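Local structure of 401aa long hypothetical glucose-1-phosphate thymidylyltransferase (Sulfolobus tokodaii, 2GGO) at residues 211-216 against 350-355; 249-254 against 263-268; 269-274 against 281-286. The protein carries out, as a bifunctional enzyme with nucleotidyltransferase and hexapeptide-repeat sections, steps in the synthesis of UDP-N-acetylglucosamine and UDP-N-acetylgalactosamine. One frame throughout, in Å; residues are numbered along the deposited sequence.

Interaction 1 (211-216 against 350-355); sequences KPWNII and SGRRKL
W213 swings its CG between its own backbone N and carbonyl carbon (chi1 55°), and a chi2 of 93° then stands the indole as a flat wall facing S350. The CA of S350 lies over the six-membered ring, 3.7 Å from its centroid and 19° off the normal, a CH-pi contact; S350 CB rests farther in, above the ring fusion at CD2. The K211 CB sits on the opposite face, so the indole is sandwiched. S350 O comes over the same face as its CA and lies 3.4 Å from W213 NE1, but the angle is too poor for a hydrogen bond. This is the joint between the nucleotidyltransferase part, at the start of helix 212-225, and a loop that leaves the hexapeptide beta-helix between strands 346-349 and 358-359. The loop is braced from within: S350 OG accepts from R352 N at 2.8 Å, an ST turn. R352 bends at chi3 and grips K354 O with NE (3.1 Å) and NH2 (3.2 Å), while its NH2 forms a salt bridge with D314. Its CD passes 4.2 Å from W213 CB. With an alanine at W213, S350 would probably lose the ring face it rests on and a gap would open between helix and loop. One turn further along the helix, I216 CD1 meets L355 CD1 at 4.4 Å.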
loop_
_atom_site.group_PDB
_atom_site.type_symbol
_atom_site.label_atom_id
_atom_site.label_comp_id
_atom_site.label_asym_id
_atom_site.label_seq_id
_atom_site.Cartn_x
_atom_site.Cartn_y
_atom_site.Cartn_z
ATOM N N LYS A 211 -4.748 3.311 3.818
ATOM C CA LYS A 211 -6.013 2.648 4.153
ATOM C C LYS A 211 -6.217 1.489 3.192
ATOM O O LYS A 211 -5.668 1.502 2.075
ATOM C CB LYS A 211 -7.153 3.684 4.210
ATOM C CG LYS A 211 -7.005 4.630 5.448
ATOM C CD LYS A 211 -8.100 5.654 5.574
ATOM C CE LYS A 211 -7.969 6.755 4.515
ATOM N NZ LYS A 211 -7.728 8.098 5.128
ATOM N N PRO A 212 -6.917 0.401 3.633
ATOM C CA PRO A 212 -6.811 -0.849 2.850
ATOM C C PRO A 212 -7.306 -0.709 1.427
ATOM O O PRO A 212 -6.716 -1.287 0.511
ATOM C CB PRO A 212 -7.629 -1.878 3.665
ATOM C CG PRO A 212 -7.768 -1.279 5.004
ATOM C CD PRO A 212 -7.786 0.226 4.808
ATOM N N TRP A 213 -8.310 0.119 1.209
ATOM C CA TRP A 213 -8.728 0.320 -0.158
ATOM C C TRP A 213 -7.698 0.954 -1.054
ATOM O O TRP A 213 -7.793 0.771 -2.259
ATOM C CB TRP A 213 -10.055 1.034 -0.268
ATOM C CG TRP A 213 -10.113 2.286 0.421
ATOM C CD1 TRP A 213 -9.843 3.488 -0.118
ATOM C CD2 TRP A 213 -10.449 2.524 1.814
ATOM N NE1 TRP A 213 -9.951 4.479 0.852
ATOM C CE2 TRP A 213 -10.359 3.907 2.031
ATOM C CE3 TRP A 213 -10.813 1.698 2.891
ATOM C CZ2 TRP A 213 -10.623 4.491 3.263
ATOM C CZ3 TRP A 213 -11.081 2.287 4.120
ATOM C CH2 TRP A 213 -10.993 3.666 4.292
ATOM N N ASN A 214 -6.710 1.686 -0.498
ATOM C CA ASN A 214 -5.611 2.241 -1.315
ATOM C C ASN A 214 -4.761 1.192 -1.958
ATOM O O ASN A 214 -4.154 1.454 -2.960
ATOM C CB ASN A 214 -4.709 3.222 -0.579
ATOM C CG ASN A 214 -5.468 4.395 0.049
ATOM O OD1 ASN A 214 -6.339 5.028 -0.569
ATOM N ND2 ASN A 214 -5.098 4.726 1.266
ATOM N N ILE A 215 -4.737 -0.024 -1.432
ATOM C CA ILE A 215 -4.123 -1.135 -2.171
ATOM C C ILE A 215 -4.782 -1.363 -3.546
ATOM O O ILE A 215 -4.114 -1.698 -4.543
ATOM C CB ILE A 215 -4.126 -2.436 -1.313
ATOM C CG1 ILE A 215 -3.567 -2.163 0.086
ATOM C CG2 ILE A 215 -3.416 -3.581 -2.049
ATOM C CD1 ILE A 215 -3.264 -3.441 0.927
ATOM N N ILE A 216 -6.108 -1.185 -3.590
ATOM C CA ILE A 216 -6.828 -1.200 -4.872
ATOM C C ILE A 216 -6.419 0.024 -5.727
ATOM O O ILE A 216 -5.999 -0.115 -6.839
ATOM C CB ILE A 216 -8.374 -1.327 -4.726
ATOM C CG1 ILE A 216 -8.725 -2.562 -3.852
ATOM C CG2 ILE A 216 -8.923 -1.620 -6.090
ATOM C CD1 ILE A 216 -10.173 -2.590 -3.187
ATOM N N SER A 350 -14.968 5.008 3.202
ATOM C CA SER A 350 -13.966 4.663 2.259
ATOM C C SER A 350 -14.000 5.597 1.078
ATOM O O SER A 350 -13.107 5.574 0.233
ATOM C CB SER A 350 -14.268 3.252 1.767
ATOM O OG SER A 350 -15.416 3.294 0.956
ATOM N N GLY A 351 -15.071 6.368 0.970
ATOM C CA GLY A 351 -15.291 7.154 -0.239
ATOM C C GLY A 351 -15.851 6.345 -1.391
ATOM O O GLY A 351 -16.069 6.886 -2.472
ATOM N N ARG A 352 -16.114 5.053 -1.168
ATOM C CA ARG A 352 -16.531 4.183 -2.252
ATOM C C ARG A 352 -17.934 3.677 -2.001
ATOM O O ARG A 352 -18.277 3.273 -0.900
ATOM C CB ARG A 352 -15.557 3.039 -2.452
ATOM C CG ARG A 352 -14.140 3.460 -2.850
ATOM C CD ARG A 352 -13.186 2.283 -2.703
ATOM N NE ARG A 352 -13.588 1.139 -3.537
ATOM C CZ ARG A 352 -12.985 0.724 -4.653
ATOM N NH1 ARG A 352 -11.904 1.346 -5.128
ATOM N NH2 ARG A 352 -13.485 -0.323 -5.317
ATOM N N ARG A 353 -18.730 3.751 -3.050
ATOM C CA ARG A 353 -20.111 3.323 -3.049
ATOM C C ARG A 353 -20.098 1.803 -3.146
ATOM O O ARG A 353 -20.922 1.135 -2.503
ATOM C CB ARG A 353 -20.854 3.920 -4.267
ATOM C CG ARG A 353 -22.414 3.783 -4.215
ATOM C CD ARG A 353 -23.071 3.584 -5.623
ATOM N NE ARG A 353 -24.469 3.164 -5.489
ATOM C CZ ARG A 353 -25.132 2.374 -6.343
ATOM N NH1 ARG A 353 -24.529 1.891 -7.434
ATOM N NH2 ARG A 353 -26.414 2.067 -6.089
ATOM N N LYS A 354 -19.174 1.303 -3.969
ATOM C CA LYS A 354 -18.816 -0.155 -4.086
ATOM C C LYS A 354 -17.473 -0.554 -3.409
ATOM O O LYS A 354 -16.346 -0.153 -3.811
ATOM C CB LYS A 354 -18.784 -0.606 -5.537
ATOM C CG LYS A 354 -20.152 -0.525 -6.238
ATOM C CD LYS A 354 -20.329 -1.756 -7.083
ATOM C CE LYS A 354 -21.772 -2.080 -7.322
ATOM N NZ LYS A 354 -22.058 -1.485 -8.648
ATOM N N LEU A 355 -17.595 -1.355 -2.371
ATOM C CA LEU A 355 -16.436 -1.807 -1.650
ATOM C C LEU A 355 -16.820 -3.144 -1.025
ATOM O O LEU A 355 -17.835 -3.251 -0.382
ATOM C CB LEU A 355 -16.030 -0.795 -0.573
ATOM C CG LEU A 355 -14.782 -1.247 0.219
ATOM C CD1 LEU A 355 -13.581 -1.347 -0.751
ATOM C CD2 LEU A 355 -14.517 -0.274 1.312
#

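Interaction 2 (249-254 against 263-268); sequences EDAEIK and VYIGKG
The flat carboxylate of E249 has the ammonium of K267 standing off its plane, not in line with it: NZ is 3.5 Å from OE2 and about as near to CG (3.4 Å), which makes the salt bridge a loose one. The other flat group, the E249 carbonyl, takes K267 CB close beside its O (3.1 Å) and G268 N tilted 20° from its plane. Both segments belong to the left-handed parallel beta-helix of hexapeptide repeats, where E249 and K267 occupy equivalent corners of successive 18-residue coils. Each places CG between its backbone N and carbonyl carbon, and the two chains run side by side in the same direction. The G268 N to E249 O hydrogen bond, 3.2 Å long and bent to 138° at the hydrogen, ties the corners together. D250 and G268 match as well, both with left-handed backbone angles, and D250 CB lies against G268. Inside the coil A251 CB packs on I265 CG2 (4.1 Å) and on G266 O. I253 and I265 come from two different faces of the prism, in company with I259, and reach toward each other tip to tip, CD1 to CD1 at 3.7 Å.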
loop_
_atom_site.group_PDB
_atom_site.type_symbol
_atom_site.label_atom_id
_atom_site.label_comp_id
_atom_site.label_asym_id
_atom_site.label_seq_id
_atom_site.Cartn_x
_atom_site.Cartn_y
_atom_site.Cartn_z
ATOM N N GLU A 249 4.329 -15.979 -17.031
ATOM C CA GLU A 249 4.810 -17.280 -17.393
ATOM C C GLU A 249 4.291 -18.310 -16.438
ATOM O O GLU A 249 4.108 -18.043 -15.262
ATOM C CB GLU A 249 6.334 -17.299 -17.421
ATOM C CG GLU A 249 6.988 -16.706 -16.185
ATOM C CD GLU A 249 8.533 -16.864 -16.183
ATOM O OE1 GLU A 249 9.164 -16.765 -17.284
ATOM O OE2 GLU A 249 9.091 -17.094 -15.065
ATOM N N ASP A 250 4.053 -19.487 -16.983
ATOM C CA ASP A 250 3.524 -20.618 -16.258
ATOM C C ASP A 250 2.028 -20.546 -15.981
ATOM O O ASP A 250 1.463 -21.516 -15.505
ATOM C CB ASP A 250 4.348 -20.895 -15.006
ATOM C CG ASP A 250 5.789 -21.219 -15.356
ATOM O OD1 ASP A 250 5.964 -22.004 -16.324
ATOM O OD2 ASP A 250 6.727 -20.667 -14.711
ATOM N N ALA A 251 1.391 -19.426 -16.338
ATOM C CA ALA A 251 -0.048 -19.272 -16.165
ATOM C C ALA A 251 -0.817 -20.055 -17.232
ATOM O O ALA A 251 -0.420 -20.094 -18.412
ATOM C CB ALA A 251 -0.456 -17.780 -16.117
ATOM N N GLU A 252 -1.901 -20.698 -16.801
ATOM C CA GLU A 252 -2.682 -21.587 -17.652
ATOM C C GLU A 252 -4.095 -21.086 -17.624
ATOM O O GLU A 252 -4.653 -20.902 -16.534
ATOM C CB GLU A 252 -2.652 -23.011 -17.088
ATOM C CG GLU A 252 -3.021 -24.099 -18.139
ATOM C CD GLU A 252 -3.642 -25.405 -17.532
ATOM O OE1 GLU A 252 -3.623 -25.585 -16.267
ATOM O OE2 GLU A 252 -4.146 -26.246 -18.350
ATOM N N ILE A 253 -4.665 -20.855 -18.805
ATOM C CA ILE A 253 -6.043 -20.386 -18.960
ATOM C C ILE A 253 -6.898 -21.341 -19.807
ATOM O O ILE A 253 -6.637 -21.563 -20.975
ATOM C CB ILE A 253 -6.082 -18.991 -19.562
ATOM C CG1 ILE A 253 -5.040 -18.079 -18.853
ATOM C CG2 ILE A 253 -7.465 -18.475 -19.527
ATOM C CD1 ILE A 253 -5.257 -16.621 -18.992
ATOM N N LYS A 254 -7.923 -21.899 -19.176
ATOM C CA LYS A 254 -8.717 -22.980 -19.702
ATOM C C LYS A 254 -9.951 -22.464 -20.366
ATOM O O LYS A 254 -10.424 -21.350 -20.103
ATOM C CB LYS A 254 -9.105 -23.931 -18.572
ATOM C CG LYS A 254 -7.908 -24.416 -17.778
ATOM C CD LYS A 254 -8.277 -25.553 -16.865
ATOM C CE LYS A 254 -7.057 -26.135 -16.057
ATOM N NZ LYS A 254 -7.536 -26.887 -14.839
ATOM N N VAL A 263 -6.511 -6.637 -16.962
ATOM C CA VAL A 263 -6.385 -7.716 -16.032
ATOM C C VAL A 263 -4.954 -8.155 -15.963
ATOM O O VAL A 263 -4.289 -8.331 -16.987
ATOM C CB VAL A 263 -7.257 -8.875 -16.524
ATOM C CG1 VAL A 263 -6.801 -10.203 -15.997
ATOM C CG2 VAL A 263 -8.712 -8.573 -16.213
ATOM N N TYR A 264 -4.471 -8.341 -14.752
ATOM C CA TYR A 264 -3.143 -8.853 -14.519
ATOM C C TYR A 264 -3.240 -10.287 -14.003
ATOM O O TYR A 264 -3.830 -10.535 -12.915
ATOM C CB TYR A 264 -2.460 -8.008 -13.440
ATOM C CG TYR A 264 -1.036 -8.425 -13.184
ATOM C CD1 TYR A 264 -0.029 -8.036 -14.056
ATOM C CD2 TYR A 264 -0.690 -9.227 -12.098
ATOM C CE1 TYR A 264 1.245 -8.372 -13.846
ATOM C CE2 TYR A 264 0.647 -9.619 -11.915
ATOM C CZ TYR A 264 1.590 -9.155 -12.790
ATOM O OH TYR A 264 2.914 -9.509 -12.663
ATOM N N ILE A 265 -2.645 -11.238 -14.734
ATOM C CA ILE A 265 -2.629 -12.636 -14.291
ATOM C C ILE A 265 -1.239 -13.107 -13.860
ATOM O O ILE A 265 -0.427 -13.445 -14.688
ATOM C CB ILE A 265 -3.270 -13.580 -15.371
ATOM C CG1 ILE A 265 -4.649 -13.002 -15.769
ATOM C CG2 ILE A 265 -3.302 -15.027 -14.879
ATOM C CD1 ILE A 265 -5.527 -13.829 -16.549
ATOM N N GLY A 266 -0.993 -13.164 -12.549
ATOM C CA GLY A 266 0.359 -13.466 -12.029
ATOM C C GLY A 266 0.890 -14.828 -12.433
ATOM O O GLY A 266 0.150 -15.679 -12.861
ATOM N N LYS A 267 2.181 -15.068 -12.251
ATOM C CA LYS A 267 2.805 -16.298 -12.754
ATOM C C LYS A 267 2.360 -17.568 -12.039
ATOM O O LYS A 267 2.139 -17.578 -10.848
ATOM C CB LYS A 267 4.349 -16.176 -12.781
ATOM C CG LYS A 267 5.024 -15.848 -11.490
ATOM C CD LYS A 267 6.578 -15.656 -11.711
ATOM C CE LYS A 267 6.959 -14.265 -12.317
ATOM N NZ LYS A 267 7.293 -14.364 -13.789
ATOM N N GLY A 268 2.207 -18.638 -12.781
ATOM C CA GLY A 268 1.825 -19.862 -12.146
ATOM C C GLY A 268 0.329 -19.913 -11.864
ATOM O O GLY A 268 -0.139 -20.852 -11.255
#

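Interaction 3 (269-274 against 281-286); sequences SEIGPN and TILVEK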
loop_
_atom_site.group_PDB
_atom_site.type_symbol
_atom_site.label_atom_id
_atom_site.label_comp_id
_atom_site.label_asym_id
_atom_site.label_seq_id
_atom_site.Cartn_x
_atom_site.Cartn_y
_atom_site.Cartn_z
ATOM N N SER A 269 -0.436 -18.930 -12.317
ATOM C CA SER A 269 -1.872 -18.947 -12.110
ATOM C C SER A 269 -2.589 -20.027 -12.909
ATOM O O SER A 269 -2.109 -20.458 -13.942
ATOM C CB SER A 269 -2.463 -17.594 -12.405
ATOM O OG SER A 269 -2.046 -16.734 -11.337
ATOM N N GLU A 270 -3.714 -20.511 -12.377
ATOM C CA GLU A 270 -4.518 -21.480 -13.079
ATOM C C GLU A 270 -5.945 -20.948 -13.074
ATOM O O GLU A 270 -6.546 -20.840 -12.034
ATOM C CB GLU A 270 -4.406 -22.818 -12.384
ATOM C CG GLU A 270 -5.215 -23.933 -13.017
ATOM C CD GLU A 270 -4.928 -25.305 -12.369
ATOM O OE1 GLU A 270 -5.080 -25.453 -11.135
ATOM O OE2 GLU A 270 -4.545 -26.252 -13.118
ATOM N N ILE A 271 -6.438 -20.575 -14.251
ATOM C CA ILE A 271 -7.714 -19.882 -14.396
ATOM C C ILE A 271 -8.600 -20.802 -15.180
ATOM O O ILE A 271 -8.151 -21.409 -16.132
ATOM C CB ILE A 271 -7.578 -18.561 -15.218
ATOM C CG1 ILE A 271 -6.429 -17.729 -14.693
ATOM C CG2 ILE A 271 -8.890 -17.714 -15.116
ATOM C CD1 ILE A 271 -6.669 -17.336 -13.261
ATOM N N GLY A 272 -9.860 -20.923 -14.783
ATOM C CA GLY A 272 -10.793 -21.692 -15.562
ATOM C C GLY A 272 -11.001 -23.130 -15.108
ATOM O O GLY A 272 -10.430 -23.576 -14.087
ATOM N N PRO A 273 -11.857 -23.848 -15.814
ATOM C CA PRO A 273 -12.591 -23.422 -17.018
ATOM C C PRO A 273 -13.768 -22.523 -16.670
ATOM O O PRO A 273 -14.161 -22.513 -15.520
ATOM C CB PRO A 273 -13.131 -24.739 -17.555
ATOM C CG PRO A 273 -13.289 -25.592 -16.364
ATOM C CD PRO A 273 -12.211 -25.221 -15.415
ATOM N N ASN A 274 -14.294 -21.755 -17.627
ATOM C CA ASN A 274 -15.551 -21.066 -17.397
ATOM C C ASN A 274 -15.418 -20.061 -16.259
ATOM O O ASN A 274 -16.302 -19.880 -15.445
ATOM C CB ASN A 274 -16.625 -22.104 -17.090
ATOM C CG ASN A 274 -16.914 -23.039 -18.289
ATOM O OD1 ASN A 274 -16.830 -22.600 -19.440
ATOM N ND2 ASN A 274 -17.251 -24.334 -18.017
ATOM N N THR A 281 -8.939 -6.860 -12.401
ATOM C CA THR A 281 -8.647 -8.097 -11.717
ATOM C C THR A 281 -7.136 -8.212 -11.681
ATOM O O THR A 281 -6.524 -8.239 -12.715
ATOM C CB THR A 281 -9.251 -9.282 -12.443
ATOM O OG1 THR A 281 -10.684 -9.251 -12.249
ATOM C CG2 THR A 281 -8.697 -10.602 -11.863
ATOM N N ILE A 282 -6.572 -8.307 -10.490
ATOM C CA ILE A 282 -5.135 -8.413 -10.315
ATOM C C ILE A 282 -4.826 -9.664 -9.540
ATOM O O ILE A 282 -5.090 -9.746 -8.356
ATOM C CB ILE A 282 -4.553 -7.083 -9.612
ATOM C CG1 ILE A 282 -4.624 -5.904 -10.625
ATOM C CG2 ILE A 282 -3.110 -7.252 -9.015
ATOM C CD1 ILE A 282 -5.371 -4.707 -10.002
ATOM N N LEU A 283 -4.297 -10.690 -10.195
ATOM C CA LEU A 283 -3.947 -11.868 -9.418
ATOM C C LEU A 283 -2.460 -11.848 -9.276
ATOM O O LEU A 283 -1.786 -12.042 -10.308
ATOM C CB LEU A 283 -4.347 -13.142 -10.175
ATOM C CG LEU A 283 -5.810 -13.009 -10.635
ATOM C CD1 LEU A 283 -6.172 -14.034 -11.757
ATOM C CD2 LEU A 283 -6.681 -13.172 -9.442
ATOM N N VAL A 284 -1.929 -11.652 -8.069
ATOM C CA VAL A 284 -0.489 -11.331 -7.978
ATOM C C VAL A 284 0.474 -12.457 -8.367
ATOM O O VAL A 284 1.470 -12.217 -9.042
ATOM C CB VAL A 284 -0.016 -10.621 -6.689
ATOM C CG1 VAL A 284 -1.051 -9.748 -6.033
ATOM C CG2 VAL A 284 0.747 -11.505 -5.746
ATOM N N GLU A 285 0.156 -13.684 -7.997
ATOM C CA GLU A 285 1.032 -14.805 -8.236
ATOM C C GLU A 285 0.351 -16.114 -7.817
ATOM O O GLU A 285 -0.141 -16.219 -6.688
ATOM C CB GLU A 285 2.269 -14.625 -7.357
ATOM C CG GLU A 285 3.177 -15.812 -7.292
ATOM C CD GLU A 285 4.348 -15.591 -6.344
ATOM O OE1 GLU A 285 4.374 -14.582 -5.599
ATOM O OE2 GLU A 285 5.248 -16.444 -6.340
ATOM N N LYS A 286 0.395 -17.108 -8.698
ATOM C CA LYS A 286 0.028 -18.459 -8.325
ATOM C C LYS A 286 -1.383 -18.585 -7.739
ATOM O O LYS A 286 -1.584 -19.178 -6.653
ATOM C CB LYS A 286 1.054 -18.997 -7.329
ATOM C CG LYS A 286 2.280 -19.518 -8.024
ATOM C CD LYS A 286 3.238 -20.088 -7.033
ATOM C CE LYS A 286 4.591 -20.346 -7.686
ATOM N NZ LYS A 286 5.584 -20.444 -6.561
#
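The backbones of 269-274 and 281-286 come closest at one corner, where the CA atoms of S269 and K286 are 4.3 Å apart and K286 itself takes left-handed backbone angles. This is again the left-handed parallel beta-helix: strand 281-283 runs along one face of the next coil, the chain turns at V284 to K286, and S269 sits beneath the spot where strand 288-291 is about to begin. The S269 side chain is tucked under that turn, its OG 3.6 Å from K286 N and 4.4 Å from L283 CB. The hydroxyl is buried, yet well satisfied: it is hydrogen-bonded to G266 O in its own coil and to N287 N in the following one, which stitches the corners of two coils together. In the interior the contact is apolar. I271 CG1 and L283 CG both lie beside the backbone N, anti to the carbonyl carbon (chi1 -49° and -50°), and from their separate strands the two chains point at each other across the core of the prism. Both also touch I289, and I271 packs on I265, so the pair is part of an aliphatic core together with I265 and I289. Their tips meet methyl to methyl, I271 CD1 against L283 CD1 at 3.7 Å.

Overall arrangement
Interactions 2 and 3 are consecutive steps of one beta-helix, their centres 6 Å apart. Strands 263-265 and 281-283 are parallel neighbours. L283 probably makes two backbone hydrogen bonds there: its O lies 2.6 Å from G266 N. Its N lies 2.8 Å from Y264 O. A251 CB packs on S269 O at 3.8 Å. Interaction 1 lies apart, its centre 26 Å from that of interaction 2 and 22 Å from that of interaction 3, with nearest atoms about 11 and 6 Å away. Helix 212-225 bridges the separation, since I282 of 281-286 touches its N219 and L223. Interaction 1 is also the one near the probable nucleotide site: the side chain of W213 is about 8 Å from that of R13.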